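Side-chain contacts in putative GH105 family protein (PDB 3QWT), which is of unknown function but probably acts as a glycoside hydrolase of family GH105, whose members typically release unsaturated uronic acids from polysaccharide fragments such as those of pectin: residues A[262-265]-A[266-270]; A[306-310]-A[311-315]. All coordinates share one frame; numbering follows the deposited sequence.

Overall arrangement
The two interactions lie on consecutive helices of an alpha/alpha toroid, with centres about 12 Å apart. Interaction 1 is a mostly buried turn in the middle of helix 255-272. Interaction 2 is the C-terminal end of helix 294-309 and the start of the loop after it, and is only partly buried. The first is held by regular backbone bonds and a leucine-isoleucine contact. The second adds a Schellman motif, a CH-pi contact and several charged side chains. They meet directly. N265 ND2 lies 2.7 Å from Y312 O, a probable hydrogen bond, and L264 CD2 packs 3.6 Å from A307 CB.

Interaction 1. Residues A[262-265]-A[266-270]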
ATOM      1  N   GLN A 262     -30.246 -10.137  -2.107  1.00 33.05           N
ATOM      2  CA  GLN A 262     -31.568  -9.863  -2.659  1.00 22.40           C
ATOM      3  C   GLN A 262     -32.195 -11.079  -3.321  1.00 29.91           C
ATOM      4  O   GLN A 262     -33.373 -11.374  -3.102  1.00 32.93           O
ATOM      5  CB  GLN A 262     -31.506  -8.719  -3.672  1.00 24.91           C
ATOM      6  CG  GLN A 262     -32.862  -8.388  -4.297  1.00 26.92           C
ATOM      7  CD  GLN A 262     -33.156  -9.193  -5.570  1.00 34.13           C
ATOM      8  OE1 GLN A 262     -34.308  -9.334  -5.968  1.00 37.99           O
ATOM      9  NE2 GLN A 262     -32.115  -9.695  -6.220  1.00 27.94           N
ATOM     10  N   VAL A 263     -31.412 -11.785  -4.130  1.00 34.84           N
ATOM     11  CA  VAL A 263     -31.885 -13.009  -4.775  1.00 30.00           C
ATOM     12  C   VAL A 263     -32.271 -14.062  -3.740  1.00 31.52           C
ATOM     13  O   VAL A 263     -33.323 -14.716  -3.846  1.00 26.99           O
ATOM     14  CB  VAL A 263     -30.815 -13.586  -5.702  1.00 27.94           C
ATOM     15  CG1 VAL A 263     -31.197 -15.028  -6.160  1.00 18.69           C
ATOM     16  CG2 VAL A 263     -30.579 -12.626  -6.871  1.00 22.71           C
ATOM     17  N   LEU A 264     -31.419 -14.213  -2.729  1.00 29.30           N
ATOM     18  CA  LEU A 264     -31.691 -15.142  -1.647  1.00 29.72           C
ATOM     19  C   LEU A 264     -33.003 -14.767  -0.950  1.00 34.08           C
ATOM     20  O   LEU A 264     -33.868 -15.618  -0.712  1.00 36.61           O
ATOM     21  CB  LEU A 264     -30.545 -15.156  -0.639  1.00 27.50           C
ATOM     22  CG  LEU A 264     -30.764 -16.137   0.524  1.00 32.28           C
ATOM     23  CD1 LEU A 264     -30.785 -17.561   0.013  1.00 36.88           C
ATOM     24  CD2 LEU A 264     -29.686 -15.973   1.580  1.00 36.93           C
ATOM     25  N   ASN A 265     -33.147 -13.489  -0.630  1.00 32.83           N
ATOM     26  CA  ASN A 265     -34.349 -13.015   0.052  1.00 38.87           C
ATOM     27  C   ASN A 265     -35.631 -13.280  -0.720  1.00 33.52           C
ATOM     28  O   ASN A 265     -36.583 -13.836  -0.183  1.00 43.47           O
ATOM     29  CB  ASN A 265     -34.229 -11.528   0.379  1.00 43.60           C
ATOM     30  CG  ASN A 265     -33.902 -11.288   1.826  1.00 43.61           C
ATOM     31  OD1 ASN A 265     -34.796 -11.117   2.650  1.00 35.71           O
ATOM     32  ND2 ASN A 265     -32.611 -11.299   2.154  1.00 45.55           N
ATOM     33  N   ALA A 266     -35.649 -12.881  -1.984  1.00 34.22           N
ATOM     34  CA  ALA A 266     -36.803 -13.112  -2.823  1.00 37.77           C
ATOM     35  C   ALA A 266     -37.170 -14.597  -2.779  1.00 41.69           C
ATOM     36  O   ALA A 266     -38.347 -14.945  -2.740  1.00 39.30           O
ATOM     37  CB  ALA A 266     -36.523 -12.666  -4.242  1.00 31.83           C
ATOM     38  N   GLN A 267     -36.165 -15.472  -2.772  1.00 38.03           N
ATOM     39  CA  GLN A 267     -36.453 -16.903  -2.707  1.00 38.63           C
ATOM     40  C   GLN A 267     -37.009 -17.312  -1.348  1.00 39.20           C
ATOM     41  O   GLN A 267     -38.016 -17.991  -1.268  1.00 37.48           O
ATOM     42  CB  GLN A 267     -35.240 -17.778  -3.036  1.00 33.68           C
ATOM     43  CG  GLN A 267     -35.643 -19.256  -3.200  1.00 32.72           C
ATOM     44  CD  GLN A 267     -34.465 -20.209  -3.204  1.00 41.05           C
ATOM     45  OE1 GLN A 267     -33.646 -20.211  -2.281  1.00 44.80           O
ATOM     46  NE2 GLN A 267     -34.378 -21.034  -4.243  1.00 37.01           N
ATOM     47  N   ILE A 268     -36.332 -16.915  -0.283  1.00 41.52           N
ATOM     48  CA  ILE A 268     -36.723 -17.333   1.050  1.00 33.91           C
ATOM     49  C   ILE A 268     -38.155 -16.847   1.356  1.00 33.42           C
ATOM     50  O   ILE A 268     -38.980 -17.597   1.880  1.00 29.74           O
ATOM     51  CB  ILE A 268     -35.655 -16.898   2.079  1.00 34.98           C
ATOM     52  CG1 ILE A 268     -34.355 -17.706   1.851  1.00 34.38           C
ATOM     53  CG2 ILE A 268     -36.134 -17.067   3.481  1.00 38.99           C
ATOM     54  CD1 ILE A 268     -33.296 -17.604   2.979  1.00 25.50           C
ATOM     55  N   ALA A 269     -38.478 -15.624   0.962  1.00 31.45           N
ATOM     56  CA  ALA A 269     -39.845 -15.128   1.139  1.00 35.37           C
ATOM     57  C   ALA A 269     -40.851 -16.006   0.403  1.00 39.69           C
ATOM     58  O   ALA A 269     -41.920 -16.326   0.940  1.00 39.16           O
ATOM     59  CB  ALA A 269     -39.969 -13.654   0.684  1.00 39.41           C
ATOM     60  N   ALA A 270     -40.521 -16.401  -0.825  1.00 40.48           N
ATOM     61  CA  ALA A 270     -41.445 -17.228  -1.606  1.00 41.78           C
ATOM     62  C   ALA A 270     -41.579 -18.639  -1.025  1.00 47.65           C
ATOM     63  O   ALA A 270     -42.640 -19.282  -1.130  1.00 51.03           O
ATOM     64  CB  ALA A 270     -41.029 -17.277  -3.046  1.00 39.96           C
TER
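L264 and I268 touch one turn apart on the same side of the helix. L264 CG lies 3.8 Å from I268 CD1, and the two side chains cross at a slant. With chi1 at -179°, the leucine CG stands beside its own carbonyl carbon, and from there both CG and CD1 of L264 meet I268 CD1. In I268, CG1 is anti to the carbonyl carbon and beside the backbone N, where it approaches L264 O at 3.3 Å. The same oxygen accepts the bond from I268 N at 2.8 Å. The bond from A269 N to N265 O is also 2.8 Å and nearly straight, at 175°. A266 N to Q262 O and Q267 N to V263 O complete this run of helical i to i+4 bonds. Helix 255-272 belongs to the alpha/alpha toroid, and its neighbours in the chain cover it here, I241 of helix 231-248 on V263 and L264, and I304 of helix 294-309 on I268. The Q267 amide is fixed at both atoms, by T238 OG1 and N234 O, while N265 ND2 bonds to V261 O and reaches Y312 O. Q262 OE1 accepts a bond from Q203 of the second subunit, where H150 also packs on A266.

Interaction 2. Residues A[306-310]-A[311-315]; sequences KAVRK and RYVER
R311 takes a positive phi of 70° where the chain leaves helix 294-309, and two backbone bonds run back into the last turn, from R311 N to V308 O at 2.9 Å and from V313 N to A307 O at 3.2 Å. Together these features mark a Schellman motif, which ends one of the helices of the toroid. The V313 bond has a nearly straight N-H line (166°). Both donors sit well above the plane of the carbonyl they bind. The turn brings Y312 beside the last turn of the helix. A307 CB meets Y312 CB at 4.1 Å, the apolar contact that often accompanies this motif. V313 CG1 touches the same alanine methyl.

K310 and Y312 run side by side and point the same way. K310 CB sits over one face of the tyrosine ring, 3.5 Å from its centroid and 16° off the ring normal. This is a CH-pi contact. K310 CG is anti to the carbonyl carbon and lies 3.9 Å from Y312 OH. The lysine chain then bends at chi2 and chi4, and K310 NZ stays 3.9 Å from Y312 OH while making a salt bridge with E246. Y312 also packs on L245 of helix 231-248 and R257 of helix 255-272. R309 NE forms a salt bridge with E375, and R315 NH1 makes a weak, long ion pair with E144 of the third subunit.

V308 packs against the outgoing chain with both methyls. CG1 faces R315 CA, and R315 NH1 comes to 4.3 Å from V308 CG1. V308 CG2 meets V313 CG2 at 3.8 Å, the two valines crossing at about a right angle.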
ATOM      1  N   LYS A 306     -28.797 -20.667   7.910  1.00 33.62           N
ATOM      2  CA  LYS A 306     -27.525 -19.973   7.781  1.00 36.99           C
ATOM      3  C   LYS A 306     -27.755 -18.508   7.424  1.00 41.49           C
ATOM      4  O   LYS A 306     -27.072 -17.627   7.927  1.00 37.76           O
ATOM      5  CB  LYS A 306     -26.631 -20.650   6.743  1.00 36.85           C
ATOM      6  CG  LYS A 306     -25.189 -20.142   6.780  1.00 38.32           C
ATOM      7  CD  LYS A 306     -24.304 -20.932   5.841  1.00 31.73           C
ATOM      8  CE  LYS A 306     -22.867 -20.433   5.897  1.00 35.05           C
ATOM      9  NZ  LYS A 306     -21.949 -21.498   5.451  1.00 30.37           N
ATOM     10  N   ALA A 307     -28.743 -18.254   6.576  1.00 41.54           N
ATOM     11  CA  ALA A 307     -29.048 -16.890   6.181  1.00 38.39           C
ATOM     12  C   ALA A 307     -29.572 -16.087   7.375  1.00 43.30           C
ATOM     13  O   ALA A 307     -29.376 -14.876   7.454  1.00 42.52           O
ATOM     14  CB  ALA A 307     -30.029 -16.870   5.021  1.00 29.35           C
ATOM     15  N   VAL A 308     -30.224 -16.752   8.318  1.00 40.67           N
ATOM     16  CA  VAL A 308     -30.647 -16.038   9.510  1.00 44.70           C
ATOM     17  C   VAL A 308     -29.408 -15.783  10.367  1.00 46.94           C
ATOM     18  O   VAL A 308     -29.145 -14.655  10.807  1.00 46.14           O
ATOM     19  CB  VAL A 308     -31.721 -16.799  10.326  1.00 47.16           C
ATOM     20  CG1 VAL A 308     -31.882 -16.170  11.704  1.00 50.21           C
ATOM     21  CG2 VAL A 308     -33.069 -16.808   9.591  1.00 41.75           C
ATOM     22  N   ARG A 309     -28.635 -16.835  10.594  1.00 36.84           N
ATOM     23  CA  ARG A 309     -27.443 -16.684  11.395  1.00 39.08           C
ATOM     24  C   ARG A 309     -26.556 -15.540  10.886  1.00 42.99           C
ATOM     25  O   ARG A 309     -26.085 -14.722  11.680  1.00 46.40           O
ATOM     26  CB  ARG A 309     -26.650 -17.975  11.440  1.00 37.13           C
ATOM     27  CG  ARG A 309     -25.211 -17.724  11.839  1.00 42.47           C
ATOM     28  CD  ARG A 309     -24.565 -18.988  12.305  1.00 39.13           C
ATOM     29  NE  ARG A 309     -24.306 -19.923  11.222  1.00 39.03           N
ATOM     30  CZ  ARG A 309     -23.106 -20.102  10.672  1.00 45.50           C
ATOM     31  NH1 ARG A 309     -22.067 -19.379  11.096  1.00 40.77           N
ATOM     32  NH2 ARG A 309     -22.945 -20.999   9.701  1.00 40.38           N
ATOM     33  N   LYS A 310     -26.344 -15.488   9.571  1.00 42.98           N
ATOM     34  CA  LYS A 310     -25.454 -14.496   8.954  1.00 41.45           C
ATOM     35  C   LYS A 310     -26.142 -13.156   8.742  1.00 38.62           C
ATOM     36  O   LYS A 310     -25.502 -12.200   8.344  1.00 42.09           O
ATOM     37  CB  LYS A 310     -24.911 -14.991   7.610  1.00 39.99           C
ATOM     38  CG  LYS A 310     -24.010 -16.210   7.693  1.00 44.30           C
ATOM     39  CD  LYS A 310     -22.814 -15.969   8.595  1.00 51.07           C
ATOM     40  CE  LYS A 310     -21.739 -17.007   8.347  1.00 54.20           C
ATOM     41  NZ  LYS A 310     -21.008 -16.742   7.076  1.00 55.06           N
ATOM     42  N   ARG A 311     -27.446 -13.106   9.004  1.00 40.04           N
ATOM     43  CA  ARG A 311     -28.238 -11.881   8.872  1.00 41.61           C
ATOM     44  C   ARG A 311     -28.455 -11.424   7.422  1.00 41.99           C
ATOM     45  O   ARG A 311     -28.758 -10.259   7.164  1.00 47.07           O
ATOM     46  CB  ARG A 311     -27.647 -10.759   9.727  1.00 49.11           C
ATOM     47  CG  ARG A 311     -27.654 -11.076  11.215  1.00 54.44           C
ATOM     48  CD  ARG A 311     -26.460 -10.456  11.927  1.00 61.66           C
ATOM     49  NE  ARG A 311     -26.898  -9.536  12.963  1.00 69.58           N
ATOM     50  CZ  ARG A 311     -26.860  -8.213  12.847  1.00 75.42           C
ATOM     51  NH1 ARG A 311     -27.294  -7.443  13.843  1.00 74.40           N
ATOM     52  NH2 ARG A 311     -26.383  -7.663  11.734  1.00 74.54           N
ATOM     53  N   TYR A 312     -28.309 -12.349   6.482  1.00 34.86           N
ATOM     54  CA  TYR A 312     -28.709 -12.095   5.109  1.00 33.90           C
ATOM     55  C   TYR A 312     -30.213 -11.903   5.006  1.00 38.72           C
ATOM     56  O   TYR A 312     -30.679 -11.242   4.087  1.00 40.52           O
ATOM     57  CB  TYR A 312     -28.282 -13.235   4.196  1.00 35.96           C
ATOM     58  CG  TYR A 312     -26.811 -13.557   4.250  1.00 40.81           C
ATOM     59  CD1 TYR A 312     -25.853 -12.568   4.459  1.00 40.07           C
ATOM     60  CD2 TYR A 312     -26.380 -14.856   4.088  1.00 39.29           C
ATOM     61  CE1 TYR A 312     -24.493 -12.888   4.492  1.00 35.09           C
ATOM     62  CE2 TYR A 312     -25.049 -15.177   4.132  1.00 37.59           C
ATOM     63  CZ  TYR A 312     -24.111 -14.201   4.332  1.00 34.32           C
ATOM     64  OH  TYR A 312     -22.796 -14.587   4.365  1.00 37.73           O
ATOM     65  N   VAL A 313     -30.962 -12.523   5.924  1.00 36.52           N
ATOM     66  CA  VAL A 313     -32.398 -12.289   6.070  1.00 35.55           C
ATOM     67  C   VAL A 313     -32.724 -12.081   7.552  1.00 37.76           C
ATOM     68  O   VAL A 313     -31.948 -12.485   8.425  1.00 38.01           O
ATOM     69  CB  VAL A 313     -33.251 -13.456   5.498  1.00 41.59           C
ATOM     70  CG1 VAL A 313     -32.725 -13.887   4.140  1.00 43.02           C
ATOM     71  CG2 VAL A 313     -33.272 -14.645   6.460  1.00 34.95           C
ATOM     72  N   GLU A 314     -33.876 -11.470   7.831  1.00 38.10           N
ATOM     73  CA  GLU A 314     -34.291 -11.155   9.203  1.00 46.05           C
ATOM     74  C   GLU A 314     -34.582 -12.377  10.081  1.00 49.50           C
ATOM     75  O   GLU A 314     -34.808 -13.476   9.575  1.00 52.15           O
ATOM     76  CB  GLU A 314     -35.512 -10.240   9.179  1.00 60.01           C
ATOM     77  CG  GLU A 314     -35.252  -8.886   8.548  1.00 72.02           C
ATOM     78  CD  GLU A 314     -36.506  -8.296   7.934  1.00 85.56           C
ATOM     79  OE1 GLU A 314     -36.641  -7.053   7.925  1.00 90.10           O
ATOM     80  OE2 GLU A 314     -37.356  -9.080   7.453  1.00 87.94           O
ATOM     81  N   ARG A 315     -34.599 -12.160  11.397  1.00 49.99           N
ATOM     82  CA  ARG A 315     -34.753 -13.232  12.386  1.00 53.78           C
ATOM     83  C   ARG A 315     -36.030 -14.047  12.253  1.00 52.41           C
ATOM     84  O   ARG A 315     -36.052 -15.235  12.601  1.00 45.14           O
ATOM     85  CB  ARG A 315     -34.733 -12.667  13.812  1.00 65.26           C
ATOM     86  CG  ARG A 315     -33.427 -12.068  14.267  1.00 71.64           C
ATOM     87  CD  ARG A 315     -32.482 -13.108  14.832  1.00 78.34           C
ATOM     88  NE  ARG A 315     -31.126 -12.567  14.855  1.00 86.76           N
ATOM     89  CZ  ARG A 315     -30.026 -13.278  15.070  1.00 87.20           C
ATOM     90  NH1 ARG A 315     -30.113 -14.585  15.294  1.00 87.66           N
ATOM     91  NH2 ARG A 315     -28.843 -12.672  15.059  1.00 86.01           N
TER